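PDB 3DBX: CD1-2 antigen from Gallus gallus, which probably presents lipid antigens at the cell surface, as its CD1 family relatives do, holding them in an MHC class I-like groove. Local coordinates for residues 126-131 and 137-142. Numbering follows the deposited sequence.
Sequences LVTYEL and VPQRST
Leu126 lays its methyl CD1 over one face of the Arg140 guanidinium, 3.5 Å above the plane and offset toward the rim; the two side chains run across each other at a slant. The arginine's bend at chi3 (77°) turns the flat group over the leucine. The guanidinium's orientation is consistent with its outside bonds: NH1 forms a salt bridge with Glu121, and NH2 donates to the carbonyl O of Asp125. Gln139 approaches Thr128 differently, its chain folded at chi2 (-83°) so that CG runs against the Val127 backbone and NE2 stops 3.5 Å from Thr128 CB. NE2 meets carbon here, a van der Waals approach; Thr128 OG1 has its hydrogen-bond partners in Asn118 OD1 and Val117 O.

Leu126 and Thr128 belong to strand 124-130, while Gln139 and Arg140 follow directly after its hairpin partner 135-138, the outermost strand of the antiparallel sheet that floors the MHC-like groove. Thr128 and Val137 form a hydrogen-bonded pair, with Thr128 N to Val137 O at 2.7 Å and Val137 N to Thr128 O at 2.6 Å. Val127 and Pro138 follow as a non-hydrogen-bonded pair; a bound palmitic acid lies about 7 Å from the Val127 side chain. On its other edge, strand 124-130 carries a classic beta bulge, Leu126 and Val127 sitting opposite the single Ile119 of strand 113-121. Gln139 N also donates a hydrogen bond to Leu126 O (3.0 Å), from above the carbonyl plane, 52° out of it.

On the Thr128 side, Val137 CB meets Thr128 CG2, while Val137 CG2 packs 3.5 Å from OE2 of Glu130, whose OE1 pairs with Arg135.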
ATOM      1  N   LEU A 126      -3.507 -15.921 -11.078  1.00 52.51           N
ATOM      2  CA  LEU A 126      -3.602 -16.543 -12.404  1.00 54.59           C
ATOM      3  C   LEU A 126      -2.502 -17.585 -12.649  1.00 57.83           C
ATOM      4  O   LEU A 126      -2.823 -18.725 -12.954  1.00 61.76           O
ATOM      5  CB  LEU A 126      -3.629 -15.490 -13.527  1.00 52.46           C
ATOM      6  CG  LEU A 126      -3.688 -16.001 -14.978  1.00 55.57           C
ATOM      7  CD1 LEU A 126      -4.978 -16.746 -15.240  1.00 57.67           C
ATOM      8  CD2 LEU A 126      -3.500 -14.865 -15.986  1.00 53.75           C
ATOM      9  N   VAL A 127      -1.228 -17.187 -12.539  1.00 57.12           N
ATOM     10  CA  VAL A 127      -0.070 -18.123 -12.592  1.00 60.58           C
ATOM     11  C   VAL A 127       1.074 -17.687 -11.655  1.00 59.23           C
ATOM     12  O   VAL A 127       1.244 -16.494 -11.378  1.00 55.08           O
ATOM     13  CB  VAL A 127       0.502 -18.346 -14.042  1.00 62.54           C
ATOM     14  CG1 VAL A 127      -0.498 -19.062 -14.931  1.00 66.24           C
ATOM     15  CG2 VAL A 127       0.951 -17.038 -14.691  1.00 59.33           C
ATOM     16  N   THR A 128       1.858 -18.645 -11.159  1.00 62.51           N
ATOM     17  CA  THR A 128       3.030 -18.284 -10.345  1.00 62.49           C
ATOM     18  C   THR A 128       4.334 -18.918 -10.849  1.00 65.74           C
ATOM     19  O   THR A 128       4.306 -19.978 -11.454  1.00 68.90           O
ATOM     20  CB  THR A 128       2.815 -18.564  -8.827  1.00 63.35           C
ATOM     21  OG1 THR A 128       3.860 -17.932  -8.072  1.00 62.92           O
ATOM     22  CG2 THR A 128       2.804 -20.047  -8.525  1.00 67.92           C
ATOM     23  N   TYR A 129       5.464 -18.256 -10.607  1.00 64.57           N
ATOM     24  CA  TYR A 129       6.756 -18.787 -11.044  1.00 68.31           C
ATOM     25  C   TYR A 129       7.529 -19.478  -9.923  1.00 71.48           C
ATOM     26  O   TYR A 129       7.905 -18.859  -8.930  1.00 68.54           O
ATOM     27  CB  TYR A 129       7.606 -17.717 -11.747  1.00 66.09           C
ATOM     28  CG  TYR A 129       8.978 -18.202 -12.181  1.00 70.74           C
ATOM     29  CD1 TYR A 129       9.116 -19.181 -13.171  1.00 75.23           C
ATOM     30  CD2 TYR A 129      10.144 -17.695 -11.593  1.00 71.12           C
ATOM     31  CE1 TYR A 129      10.373 -19.635 -13.572  1.00 79.74           C
ATOM     32  CE2 TYR A 129      11.421 -18.155 -11.993  1.00 74.93           C
ATOM     33  CZ  TYR A 129      11.517 -19.121 -12.981  1.00 78.95           C
ATOM     34  OH  TYR A 129      12.750 -19.588 -13.390  1.00 84.28           O
ATOM     35  N   GLU A 130       7.761 -20.777 -10.113  1.00 77.56           N
ATOM     36  CA  GLU A 130       8.503 -21.613  -9.175  1.00 82.73           C
ATOM     37  C   GLU A 130       9.991 -21.655  -9.567  1.00 85.67           C
ATOM     38  O   GLU A 130      10.375 -22.354 -10.501  1.00 89.17           O
ATOM     39  CB  GLU A 130       7.898 -23.020  -9.183  1.00 88.20           C
ATOM     40  CG  GLU A 130       8.088 -23.828  -7.914  1.00 93.17           C
ATOM     41  CD  GLU A 130       7.003 -24.877  -7.753  1.00 98.18           C
ATOM     42  OE1 GLU A 130       7.276 -26.079  -8.001  1.00105.07           O
ATOM     43  OE2 GLU A 130       5.866 -24.493  -7.403  1.00 95.31           O
ATOM     44  N   LEU A 131      10.815 -20.887  -8.853  1.00 84.34           N
ATOM     45  CA  LEU A 131      12.226 -20.724  -9.198  1.00 86.70           C
ATOM     46  C   LEU A 131      12.986 -22.042  -9.164  1.00 93.79           C
ATOM     47  O   LEU A 131      13.677 -22.377 -10.124  1.00 97.13           O
ATOM     48  CB  LEU A 131      12.901 -19.694  -8.280  1.00 83.99           C
ATOM     49  CG  LEU A 131      14.127 -18.919  -8.808  1.00 84.37           C
ATOM     50  CD1 LEU A 131      14.464 -17.782  -7.859  1.00 80.81           C
ATOM     51  CD2 LEU A 131      15.377 -19.788  -9.074  1.00 89.78           C
ATOM     52  N   VAL A 137       3.560 -22.181 -12.608  1.00 79.79           N
ATOM     53  CA  VAL A 137       2.481 -23.023 -12.064  1.00 82.33           C
ATOM     54  C   VAL A 137       1.117 -22.318 -12.112  1.00 78.90           C
ATOM     55  O   VAL A 137       1.000 -21.159 -11.678  1.00 73.65           O
ATOM     56  CB  VAL A 137       2.765 -23.458 -10.595  1.00 83.77           C
ATOM     57  CG1 VAL A 137       2.107 -24.786 -10.296  1.00 89.23           C
ATOM     58  CG2 VAL A 137       4.263 -23.548 -10.318  1.00 85.43           C
ATOM     59  N   PRO A 138       0.077 -23.011 -12.633  1.00 81.79           N
ATOM     60  CA  PRO A 138      -1.283 -22.456 -12.693  1.00 79.58           C
ATOM     61  C   PRO A 138      -1.913 -22.276 -11.309  1.00 78.70           C
ATOM     62  O   PRO A 138      -1.781 -23.154 -10.452  1.00 81.89           O
ATOM     63  CB  PRO A 138      -2.062 -23.515 -13.486  1.00 84.63           C
ATOM     64  CG  PRO A 138      -1.036 -24.358 -14.133  1.00 87.90           C
ATOM     65  CD  PRO A 138       0.123 -24.366 -13.210  1.00 87.64           C
ATOM     66  N   GLN A 139      -2.587 -21.140 -11.108  1.00 74.89           N
ATOM     67  CA  GLN A 139      -3.225 -20.802  -9.834  1.00 74.09           C
ATOM     68  C   GLN A 139      -4.746 -20.999  -9.859  1.00 75.63           C
ATOM     69  O   GLN A 139      -5.376 -21.139  -8.805  1.00 76.87           O
ATOM     70  CB  GLN A 139      -2.907 -19.363  -9.442  1.00 69.02           C
ATOM     71  CG  GLN A 139      -1.415 -19.023  -9.250  1.00 68.76           C
ATOM     72  CD  GLN A 139      -0.884 -19.391  -7.873  1.00 70.26           C
ATOM     73  OE1 GLN A 139      -1.049 -20.524  -7.406  1.00 76.09           O
ATOM     74  NE2 GLN A 139      -0.239 -18.437  -7.218  1.00 64.96           N
ATOM     75  N   ARG A 140      -5.332 -20.980 -11.054  1.00 75.92           N
ATOM     76  CA  ARG A 140      -6.744 -21.300 -11.237  1.00 77.79           C
ATOM     77  C   ARG A 140      -6.826 -22.447 -12.237  1.00 83.28           C
ATOM     78  O   ARG A 140      -5.798 -22.832 -12.805  1.00 84.40           O
ATOM     79  CB  ARG A 140      -7.560 -20.067 -11.668  1.00 74.13           C
ATOM     80  CG  ARG A 140      -7.216 -19.489 -13.025  1.00 71.79           C
ATOM     81  CD  ARG A 140      -8.044 -18.265 -13.355  1.00 68.73           C
ATOM     82  NE  ARG A 140      -7.570 -17.072 -12.650  1.00 62.37           N
ATOM     83  CZ  ARG A 140      -7.780 -15.823 -13.058  1.00 59.74           C
ATOM     84  NH1 ARG A 140      -8.435 -15.592 -14.185  1.00 60.75           N
ATOM     85  NH2 ARG A 140      -7.312 -14.800 -12.347  1.00 54.65           N
ATOM     86  N   SER A 141      -8.019 -23.006 -12.449  1.00 87.09           N
ATOM     87  CA  SER A 141      -8.136 -24.216 -13.278  1.00 93.12           C
ATOM     88  C   SER A 141      -8.771 -24.048 -14.672  1.00 94.07           C
ATOM     89  O   SER A 141      -9.328 -25.005 -15.213  1.00 99.04           O
ATOM     90  CB  SER A 141      -8.791 -25.371 -12.491  1.00 98.44           C
ATOM     91  OG  SER A 141     -10.138 -25.093 -12.149  1.00 98.99           O
ATOM     92  N   THR A 142      -8.648 -22.858 -15.264  1.00 90.14           N
ATOM     93  CA  THR A 142      -9.192 -22.597 -16.617  1.00 91.10           C
ATOM     94  C   THR A 142      -8.134 -22.465 -17.750  1.00 91.03           C
ATOM     95  O   THR A 142      -6.935 -22.655 -17.513  1.00 90.63           O
ATOM     96  CB  THR A 142     -10.179 -21.395 -16.617  1.00 88.11           C
ATOM     97  OG1 THR A 142     -10.897 -21.360 -17.859  1.00 90.88           O
ATOM     98  CG2 THR A 142      -9.447 -20.059 -16.380  1.00 82.38           C
TER